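Local atomic coordinates of lectin (Pleurotus ostreatus, PDB entry 6T0Q), a protein that binds calcium ions and, as a mushroom lectin, probably recognises galactose-type sugars such as N-acetylgalactosamine on glycans. Residues A[48-53]-A[119-124]; A[36-41]-A[149-154]; A[52-57]-A[154-159]. All coordinates share one frame; numbering follows the deposited sequence.

Contact 1: A[48-53]-A[119-124]; sequences NIISTR and LVANSP. With CA (calcium ion), chain F.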
loop_
_atom_site.group_PDB
_atom_site.type_symbol
_atom_site.label_atom_id
_atom_site.label_comp_id
_atom_site.label_asym_id
_atom_site.label_seq_id
_atom_site.Cartn_x
_atom_site.Cartn_y
_atom_site.Cartn_z
ATOM N N ASN A 48 10.279 -7.976 -50.786
ATOM C CA ASN A 48 9.548 -6.780 -50.384
ATOM C C ASN A 48 10.486 -5.585 -50.257
ATOM O O ASN A 48 11.683 -5.727 -49.996
ATOM C CB ASN A 48 8.802 -6.991 -49.059
ATOM C CG ASN A 48 7.510 -7.757 -49.252
ATOM O OD1 ASN A 48 6.460 -7.163 -49.476
ATOM N ND2 ASN A 48 7.591 -9.078 -49.212
ATOM N N ILE A 49 9.910 -4.392 -50.402
ATOM C CA ILE A 49 10.693 -3.162 -50.316
ATOM C C ILE A 49 10.932 -2.794 -48.855
ATOM O O ILE A 49 10.192 -3.186 -47.950
ATOM C CB ILE A 49 9.998 -2.008 -51.060
ATOM C CG1 ILE A 49 8.649 -1.696 -50.393
ATOM C CG2 ILE A 49 9.848 -2.334 -52.552
ATOM C CD1 ILE A 49 8.002 -0.384 -50.856
ATOM N N ILE A 50 11.983 -2.000 -48.630
ATOM C CA ILE A 50 12.193 -1.397 -47.320
ATOM C C ILE A 50 11.001 -0.515 -46.996
ATOM O O ILE A 50 10.619 0.352 -47.791
ATOM C CB ILE A 50 13.513 -0.609 -47.301
ATOM C CG1 ILE A 50 14.703 -1.568 -47.436
ATOM C CG2 ILE A 50 13.629 0.212 -46.027
ATOM C CD1 ILE A 50 16.063 -0.847 -47.604
ATOM N N SER A 51 10.396 -0.736 -45.832
ATOM C CA SER A 51 9.122 -0.098 -45.528
ATOM C C SER A 51 8.715 -0.427 -44.100
ATOM O O SER A 51 9.159 -1.423 -43.518
ATOM C CB SER A 51 8.028 -0.553 -46.499
ATOM O OG SER A 51 7.976 -1.969 -46.565
ATOM N N THR A 52 7.849 0.425 -43.555
ATOM C CA THR A 52 7.171 0.201 -42.286
ATOM C C THR A 52 5.673 0.143 -42.557
ATOM O O THR A 52 5.147 0.943 -43.338
ATOM C CB THR A 52 7.507 1.318 -41.286
ATOM O OG1 THR A 52 8.930 1.383 -41.119
ATOM C CG2 THR A 52 6.849 1.059 -39.930
ATOM N N ARG A 53 4.981 -0.813 -41.932
ATOM C CA ARG A 53 3.569 -1.034 -42.243
ATOM C C ARG A 53 2.763 -1.280 -40.973
ATOM O O ARG A 53 3.260 -1.940 -40.048
ATOM C CB ARG A 53 3.416 -2.235 -43.201
ATOM C CG ARG A 53 4.056 -2.010 -44.582
ATOM C CD ARG A 53 3.312 -0.896 -45.320
ATOM N NE ARG A 53 3.759 -0.705 -46.703
ATOM C CZ ARG A 53 4.474 0.338 -47.119
ATOM N NH1 ARG A 53 4.842 1.280 -46.259
ATOM N NH2 ARG A 53 4.820 0.438 -48.394
ATOM N N LEU A 119 13.633 -4.066 -43.098
ATOM C CA LEU A 119 14.849 -3.267 -43.129
ATOM C C LEU A 119 15.729 -3.544 -44.339
ATOM O O LEU A 119 16.641 -2.758 -44.611
ATOM C CB LEU A 119 15.678 -3.512 -41.855
ATOM C CG LEU A 119 15.003 -3.040 -40.568
ATOM C CD1 LEU A 119 15.808 -3.471 -39.343
ATOM C CD2 LEU A 119 14.850 -1.528 -40.611
ATOM N N VAL A 120 15.492 -4.631 -45.064
ATOM C CA VAL A 120 16.426 -5.110 -46.074
ATOM C C VAL A 120 15.692 -5.179 -47.403
ATOM O O VAL A 120 14.651 -5.841 -47.507
ATOM C CB VAL A 120 17.015 -6.475 -45.689
ATOM C CG1 VAL A 120 17.911 -7.002 -46.801
ATOM C CG2 VAL A 120 17.801 -6.356 -44.362
ATOM N N ALA A 121 16.232 -4.499 -48.416
ATOM C CA ALA A 121 15.583 -4.471 -49.722
ATOM C C ALA A 121 15.570 -5.863 -50.342
ATOM O O ALA A 121 16.469 -6.675 -50.118
ATOM C CB ALA A 121 16.297 -3.485 -50.655
ATOM N N ASN A 122 14.521 -6.139 -51.118
ATOM C CA ASN A 122 14.356 -7.393 -51.850
ATOM C C ASN A 122 14.272 -8.603 -50.929
ATOM O O ASN A 122 14.571 -9.717 -51.359
ATOM C CB ASN A 122 15.485 -7.620 -52.870
ATOM C CG ASN A 122 15.661 -6.451 -53.821
ATOM O OD1 ASN A 122 14.688 -5.933 -54.365
ATOM N ND2 ASN A 122 16.906 -6.023 -54.012
ATOM N N SER A 123 13.859 -8.426 -49.678
ATOM C CA SER A 123 13.841 -9.515 -48.713
ATOM C C SER A 123 12.410 -9.764 -48.247
ATOM O O SER A 123 11.538 -8.906 -48.420
ATOM C CB SER A 123 14.740 -9.195 -47.504
ATOM O OG SER A 123 14.114 -8.266 -46.629
ATOM N N PRO A 124 12.123 -10.933 -47.673
ATOM C CA PRO A 124 10.762 -11.188 -47.182
ATOM C C PRO A 124 10.439 -10.284 -46.000
ATOM O O PRO A 124 11.322 -9.737 -45.341
ATOM C CB PRO A 124 10.783 -12.667 -46.775
ATOM C CG PRO A 124 12.226 -13.032 -46.623
ATOM C CD PRO A 124 13.013 -12.104 -47.517
HETATM CA CA CA F . 13.243 -8.532 -44.256
HETATM O O HOH W 1 15.856 -9.074 -43.685
#
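Ile50 lays its side chain over one face of the flat peptide group between Val120 and Ala121, with CG1 3.4 Å from Ala121 N. The backbones here are joined by a G1 beta bulge, in which Asn122 and Ser123 both face Asn48, combined with a type II turn running from Val120 to Ser123. Ile50 CD1 carries on along the turn's first peptides and comes 3.6 Å from Leu119 O and 4.0 Å from the CB of Ala121.

Asn48 buries the most surface. Its CB lies 3.4 Å from Ser123 O, and its amide turns away from the turn, ND2 making a weak bond to Gly46 O. In the main chain, Asn48 N donates to Ser123 O at 2.8 Å, from a point 45° out of the carbonyl plane, while the return bond from Ser123 N to Asn48 O is weak at 3.5 Å. Asn122 takes the left-handed conformation (phi 62°) that this turn and bulge both need. Among residues with a side chain, asparagine tolerates it well.

What the bulge presents is a calcium site. Pro124 offers its main-chain carbonyl O, a good hard-oxygen ligand for calcium, and Asp77, Asp78, Asn118 and a water complete the shell. The two aspartates probably offset much of the ion's charge. Ser123 swings its hydroxyl between its own backbone N and carbonyl carbon (chi1 76°), where OG does two jobs: it binds the calcium at 2.5 Å and donates to Val120 O at 2.6 Å.

Contact 2: A[36-41]-A[149-154]; sequences IWTGEN and WKTLRA
An ST turn made by Thr38, just beyond strand 34-37, carries the middle of this contact and meets the side chain of Thr151 and the carbonyl of Leu152. The Thr38 hydroxyl accepts from Glu40 N (3.1 Å, nearly straight at 165°) and donates to the anti lone pair of Glu40 OE1 at 2.6 Å. With OG1 held over its own backbone in this way (chi1 59°), the methyl is turned outward: CG2 is 3.4 Å from Leu152 O and 3.6 Å from Thr151 OG1. Threonine suits the place because one branch closes the turn while the other packs.

Further on, Glu40 and Arg153 run alongside one another with their ends pointing opposite ways. Their aliphatic parts touch, CG to CG at 3.9 Å, yet the charged ends do not meet: the carboxylate reaches instead to Arg53, through OE2. The Arg153 guanidinium lies with one face over Gly39 C and Glu40 CA, and its plane stands 51° from that of the carboxylate. A water at its edge accepts from Arg153 NH2 at 3.0 Å and donates to Gly39 O at 2.8 Å, bridging the two loops. Gly39 has a positive phi, where a side chain would crowd the preceding carbonyl.

At the buried end, Ile36 CD1 rests 3.9 Å from Trp149 CB. Trp149 is steadied by NE1 bonding to Val144 O, and Thr151 OG1 by Pro54 O. The contact thus brings the end of strand 34-37 against the short, weakly bonded strand 150-151, neighbour of strand 51-60; Trp149 packs on both 109-118 and 126-135, Ile36 on 126-135.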
loop_
_atom_site.group_PDB
_atom_site.type_symbol
_atom_site.label_atom_id
_atom_site.label_comp_id
_atom_site.label_asym_id
_atom_site.label_seq_id
_atom_site.Cartn_x
_atom_site.Cartn_y
_atom_site.Cartn_z
ATOM N N ILE A 36 1.967 -12.334 -41.288
ATOM C CA ILE A 36 1.199 -11.433 -42.139
ATOM C C ILE A 36 2.067 -10.278 -42.612
ATOM O O ILE A 36 3.031 -9.869 -41.951
ATOM C CB ILE A 36 -0.071 -10.891 -41.454
ATOM C CG1 ILE A 36 0.279 -10.099 -40.190
ATOM C CG2 ILE A 36 -1.050 -12.030 -41.179
ATOM C CD1 ILE A 36 -0.961 -9.508 -39.486
ATOM N N TRP A 37 1.712 -9.767 -43.784
ATOM C CA TRP A 37 2.251 -8.520 -44.304
ATOM C C TRP A 37 1.138 -7.894 -45.144
ATOM O O TRP A 37 -0.045 -8.196 -44.943
ATOM C CB TRP A 37 3.575 -8.788 -45.053
ATOM C CG TRP A 37 4.380 -7.547 -45.284
ATOM C CD1 TRP A 37 4.593 -6.916 -46.479
ATOM C CD2 TRP A 37 5.050 -6.756 -44.287
ATOM N NE1 TRP A 37 5.366 -5.796 -46.289
ATOM C CE2 TRP A 37 5.659 -5.675 -44.955
ATOM C CE3 TRP A 37 5.203 -6.868 -42.896
ATOM C CZ2 TRP A 37 6.414 -4.704 -44.281
ATOM C CZ3 TRP A 37 5.959 -5.902 -42.224
ATOM C CH2 TRP A 37 6.553 -4.833 -42.922
ATOM N N THR A 38 1.509 -7.030 -46.091
ATOM C CA THR A 38 0.531 -6.258 -46.853
ATOM C C THR A 38 0.077 -6.942 -48.134
ATOM O O THR A 38 -1.008 -6.635 -48.633
ATOM C CB THR A 38 1.109 -4.894 -47.245
ATOM O OG1 THR A 38 2.290 -5.085 -48.030
ATOM C CG2 THR A 38 1.423 -4.050 -46.004
ATOM N N GLY A 39 0.893 -7.810 -48.716
ATOM C CA GLY A 39 0.576 -8.311 -50.036
ATOM C C GLY A 39 1.010 -7.401 -51.162
ATOM O O GLY A 39 0.648 -7.654 -52.318
ATOM N N GLU A 40 1.783 -6.350 -50.863
ATOM C CA GLU A 40 2.363 -5.533 -51.926
ATOM C C GLU A 40 3.138 -6.392 -52.920
ATOM O O GLU A 40 3.134 -6.114 -54.122
ATOM C CB GLU A 40 3.244 -4.442 -51.319
ATOM C CG GLU A 40 2.385 -3.298 -50.745
ATOM C CD GLU A 40 3.152 -2.413 -49.786
ATOM O OE1 GLU A 40 3.402 -2.845 -48.637
ATOM O OE2 GLU A 40 3.515 -1.286 -50.184
ATOM N N ASN A 41 3.785 -7.455 -52.442
ATOM C CA ASN A 41 4.207 -8.531 -53.330
ATOM C C ASN A 41 3.202 -9.659 -53.188
ATOM O O ASN A 41 3.083 -10.224 -52.086
ATOM C CB ASN A 41 5.617 -9.027 -52.989
ATOM C CG ASN A 41 6.162 -10.005 -54.035
ATOM O OD1 ASN A 41 5.399 -10.639 -54.766
ATOM N ND2 ASN A 41 7.482 -10.123 -54.110
ATOM N N TRP A 149 -6.698 -9.423 -39.597
ATOM C CA TRP A 149 -6.094 -8.161 -39.200
ATOM C C TRP A 149 -6.183 -7.163 -40.352
ATOM O O TRP A 149 -6.246 -7.544 -41.522
ATOM C CB TRP A 149 -4.634 -8.381 -38.788
ATOM C CG TRP A 149 -4.502 -9.074 -37.450
ATOM C CD1 TRP A 149 -5.096 -10.244 -37.063
ATOM C CD2 TRP A 149 -3.733 -8.624 -36.323
ATOM N NE1 TRP A 149 -4.746 -10.549 -35.767
ATOM C CE2 TRP A 149 -3.912 -9.570 -35.289
ATOM C CE3 TRP A 149 -2.930 -7.500 -36.082
ATOM C CZ2 TRP A 149 -3.304 -9.437 -34.037
ATOM C CZ3 TRP A 149 -2.324 -7.366 -34.830
ATOM C CH2 TRP A 149 -2.508 -8.334 -33.831
ATOM N N LYS A 150 -6.208 -5.874 -40.011
ATOM C CA LYS A 150 -6.203 -4.811 -41.006
ATOM C C LYS A 150 -4.797 -4.244 -41.168
ATOM O O LYS A 150 -3.999 -4.239 -40.228
ATOM C CB LYS A 150 -7.176 -3.689 -40.615
ATOM C CG LYS A 150 -8.661 -4.097 -40.654
ATOM C CD LYS A 150 -9.001 -4.810 -41.960
ATOM C CE LYS A 150 -10.523 -4.862 -42.212
ATOM N NZ LYS A 150 -11.133 -3.510 -42.439
ATOM N N THR A 151 -4.500 -3.761 -42.373
ATOM C CA THR A 151 -3.208 -3.155 -42.657
ATOM C C THR A 151 -3.405 -2.000 -43.633
ATOM O O THR A 151 -4.533 -1.669 -44.016
ATOM C CB THR A 151 -2.220 -4.194 -43.213
ATOM O OG1 THR A 151 -0.909 -3.620 -43.297
ATOM C CG2 THR A 151 -2.638 -4.654 -44.595
ATOM N N LEU A 152 -2.294 -1.374 -44.028
ATOM C CA LEU A 152 -2.293 -0.387 -45.104
ATOM C C LEU A 152 -1.056 -0.592 -45.962
ATOM O O LEU A 152 -0.010 -1.009 -45.467
ATOM C CB LEU A 152 -2.283 1.060 -44.585
ATOM C CG LEU A 152 -3.484 1.656 -43.857
ATOM C CD1 LEU A 152 -3.114 3.056 -43.394
ATOM C CD2 LEU A 152 -4.707 1.698 -44.751
ATOM N N ARG A 153 -1.176 -0.279 -47.249
ATOM C CA ARG A 153 -0.014 -0.272 -48.137
ATOM C C ARG A 153 0.709 1.065 -48.080
ATOM O O ARG A 153 0.956 1.697 -49.105
ATOM C CB ARG A 153 -0.437 -0.587 -49.568
ATOM C CG ARG A 153 -1.098 -1.930 -49.753
ATOM C CD ARG A 153 -1.307 -2.224 -51.235
ATOM N NE ARG A 153 -1.844 -3.559 -51.451
ATOM C CZ ARG A 153 -1.522 -4.331 -52.484
ATOM N NH1 ARG A 153 -0.657 -3.901 -53.393
ATOM N NH2 ARG A 153 -2.063 -5.531 -52.604
ATOM N N ALA A 154 1.052 1.502 -46.874
ATOM C CA ALA A 154 1.640 2.816 -46.650
ATOM C C ALA A 154 2.195 2.833 -45.235
ATOM O O ALA A 154 1.881 1.962 -44.419
ATOM C CB ALA A 154 0.607 3.933 -46.863
HETATM O O HOH W 2 -0.316 -6.668 -54.785
#

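Contact 3: A[52-57]-A[154-159]; sequences TRPFRK and AAPPEN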
loop_
_atom_site.group_PDB
_atom_site.type_symbol
_atom_site.label_atom_id
_atom_site.label_comp_id
_atom_site.label_asym_id
_atom_site.label_seq_id
_atom_site.Cartn_x
_atom_site.Cartn_y
_atom_site.Cartn_z
ATOM N N THR A 52 7.849 0.425 -43.555
ATOM C CA THR A 52 7.171 0.201 -42.286
ATOM C C THR A 52 5.673 0.143 -42.557
ATOM O O THR A 52 5.147 0.943 -43.338
ATOM C CB THR A 52 7.507 1.318 -41.286
ATOM O OG1 THR A 52 8.930 1.383 -41.119
ATOM C CG2 THR A 52 6.849 1.059 -39.930
ATOM N N ARG A 53 4.981 -0.813 -41.932
ATOM C CA ARG A 53 3.569 -1.034 -42.243
ATOM C C ARG A 53 2.763 -1.280 -40.973
ATOM O O ARG A 53 3.260 -1.940 -40.048
ATOM C CB ARG A 53 3.416 -2.235 -43.201
ATOM C CG ARG A 53 4.056 -2.010 -44.582
ATOM C CD ARG A 53 3.312 -0.896 -45.320
ATOM N NE ARG A 53 3.759 -0.705 -46.703
ATOM C CZ ARG A 53 4.474 0.338 -47.119
ATOM N NH1 ARG A 53 4.842 1.280 -46.259
ATOM N NH2 ARG A 53 4.820 0.438 -48.394
ATOM N N PRO A 54 1.534 -0.763 -40.896
ATOM C CA PRO A 54 0.694 -0.979 -39.714
ATOM C C PRO A 54 -0.172 -2.226 -39.807
ATOM O O PRO A 54 -0.606 -2.637 -40.884
ATOM C CB PRO A 54 -0.203 0.267 -39.703
ATOM C CG PRO A 54 -0.436 0.527 -41.165
ATOM C CD PRO A 54 0.882 0.142 -41.867
ATOM N N PHE A 55 -0.441 -2.807 -38.637
ATOM C CA PHE A 55 -1.330 -3.959 -38.501
ATOM C C PHE A 55 -2.162 -3.775 -37.241
ATOM O O PHE A 55 -1.617 -3.428 -36.190
ATOM C CB PHE A 55 -0.525 -5.271 -38.449
ATOM C CG PHE A 55 0.349 -5.464 -39.657
ATOM C CD1 PHE A 55 -0.160 -6.061 -40.806
ATOM C CD2 PHE A 55 1.647 -4.982 -39.671
ATOM C CE1 PHE A 55 0.625 -6.200 -41.948
ATOM C CE2 PHE A 55 2.454 -5.127 -40.802
ATOM C CZ PHE A 55 1.937 -5.727 -41.950
ATOM N N ARG A 56 -3.473 -4.002 -37.353
ATOM C CA ARG A 56 -4.423 -3.721 -36.281
ATOM C C ARG A 56 -5.471 -4.815 -36.216
ATOM O O ARG A 56 -5.922 -5.318 -37.249
ATOM C CB ARG A 56 -5.193 -2.410 -36.497
ATOM C CG ARG A 56 -4.534 -1.156 -36.041
ATOM C CD ARG A 56 -5.399 0.034 -36.469
ATOM N NE ARG A 56 -6.782 -0.049 -35.987
ATOM C CZ ARG A 56 -7.327 0.818 -35.135
ATOM N NH1 ARG A 56 -6.602 1.822 -34.662
ATOM N NH2 ARG A 56 -8.598 0.687 -34.755
ATOM N N LYS A 57 -5.918 -5.113 -34.998
ATOM C CA LYS A 57 -7.045 -6.022 -34.817
ATOM C C LYS A 57 -7.742 -5.688 -33.505
ATOM O O LYS A 57 -7.098 -5.666 -32.452
ATOM C CB LYS A 57 -6.553 -7.457 -34.838
ATOM C CG LYS A 57 -7.528 -8.475 -34.343
ATOM C CD LYS A 57 -8.452 -8.961 -35.415
ATOM C CE LYS A 57 -9.076 -10.270 -34.956
ATOM N NZ LYS A 57 -10.163 -10.713 -35.840
ATOM N N ALA A 154 1.052 1.502 -46.874
ATOM C CA ALA A 154 1.640 2.816 -46.650
ATOM C C ALA A 154 2.195 2.833 -45.235
ATOM O O ALA A 154 1.881 1.962 -44.419
ATOM C CB ALA A 154 0.607 3.933 -46.863
ATOM N N ALA A 155 3.041 3.824 -44.956
ATOM C CA ALA A 155 3.593 3.966 -43.620
ATOM C C ALA A 155 2.462 4.106 -42.600
ATOM O O ALA A 155 1.373 4.580 -42.933
ATOM C CB ALA A 155 4.518 5.180 -43.549
ATOM N N PRO A 156 2.677 3.676 -41.360
ATOM C CA PRO A 156 1.621 3.785 -40.343
ATOM C C PRO A 156 1.199 5.232 -40.156
ATOM O O PRO A 156 2.043 6.098 -39.887
ATOM C CB PRO A 156 2.295 3.238 -39.077
ATOM C CG PRO A 156 3.382 2.340 -39.591
ATOM C CD PRO A 156 3.884 3.018 -40.837
ATOM N N PRO A 157 -0.092 5.538 -40.294
ATOM C CA PRO A 157 -0.548 6.910 -40.052
ATOM C C PRO A 157 -0.281 7.316 -38.615
ATOM O O PRO A 157 -0.081 6.481 -37.729
ATOM C CB PRO A 157 -2.054 6.852 -40.337
ATOM C CG PRO A 157 -2.270 5.594 -41.096
ATOM C CD PRO A 157 -1.202 4.642 -40.654
ATOM N N GLU A 158 -0.260 8.628 -38.396
ATOM C CA GLU A 158 -0.184 9.157 -37.044
ATOM C C GLU A 158 -1.273 8.534 -36.185
ATOM O O GLU A 158 -2.431 8.459 -36.600
ATOM C CB GLU A 158 -0.342 10.678 -37.066
ATOM C CG GLU A 158 0.712 11.402 -36.269
ATOM C CD GLU A 158 2.107 11.123 -36.788
ATOM O OE1 GLU A 158 2.281 11.082 -38.025
ATOM O OE2 GLU A 158 3.025 10.932 -35.961
ATOM N N ASN A 159 -0.886 8.050 -35.003
ATOM C CA ASN A 159 -1.833 7.495 -34.035
ATOM C C ASN A 159 -2.585 6.280 -34.581
ATOM O O ASN A 159 -3.709 6.002 -34.160
ATOM C CB ASN A 159 -2.836 8.558 -33.570
ATOM C CG ASN A 159 -2.175 9.711 -32.840
ATOM O OD1 ASN A 159 -1.105 9.555 -32.250
ATOM N ND2 ASN A 159 -2.815 10.874 -32.869
#
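Pro156, Ala154 and Pro54 lose the most surface here, as the proline-rich loop leaving strand 150-151 crosses strand 51-60 at an angle, near Thr52 to Pro54. Pro156 packs its ring against Pro54, CB to CB at 3.9 Å, and at the same time against Thr52, whose CG2 touches Pro156 CG at 3.7 Å, the two side chains set roughly perpendicular. Pro157 adds a looser touch from its CD to Pro54 CG.

Pro54 is well placed. Its neighbours Arg53 and Phe55 pair with strand 109-118, so its own nitrogen turns to the loop side, where Pro156 CG lies against it. Where an ordinary residue would carry its N-H, Pro54 presents CD, 3.3 Å from Ala154 O.

Ala154 meets the arginine before it. The Arg53 chain bends at chi2 (-66°), which carries its end back to the loop although the side chain starts away from it. The backbone N of Ala154 then lies over one face of the guanidinium, offset to the rim, and NH1 is 3.2 Å from Ala154 C, so the group meets the main chain of the alanine. NE and Ala154 N are 3.5 Å apart but both are donors. The strongest partner of Arg53 is Glu40, by a salt bridge.

Ala155 contributes a CA-H...O contact to Thr52 O, 3.4 Å and well aligned at 166°. The chemistry implies an attachment made by van der Waals fit: proline rings, methyls and a guanidinium face lying against the main chain hold the loop on the strand, and the conventional hydrogen bonds of these residues go elsewhere.

The three contacts gather round one end of strand 51-60, which begins in contact 1 and runs on through contact 3, while contact 2 brings in the chain before it and the edge strand 150-151. The centres of contact 1 and contact 2 are about 12 Å apart. Contact 3 has its centre about 9 Å from that of contact 2. Arg53, in the range of contact 1 but touching only in contact 3, forms a salt bridge to Glu40 of contact 2, NH2 to OE2 2.8 Å. Thr151 OG1 probably bonds to Pro54 O at 2.6 Å. Contact 1 holds calcium directly; the side chain of Trp37 is about 8 Å from the ion and that of Thr52 about 11 Å.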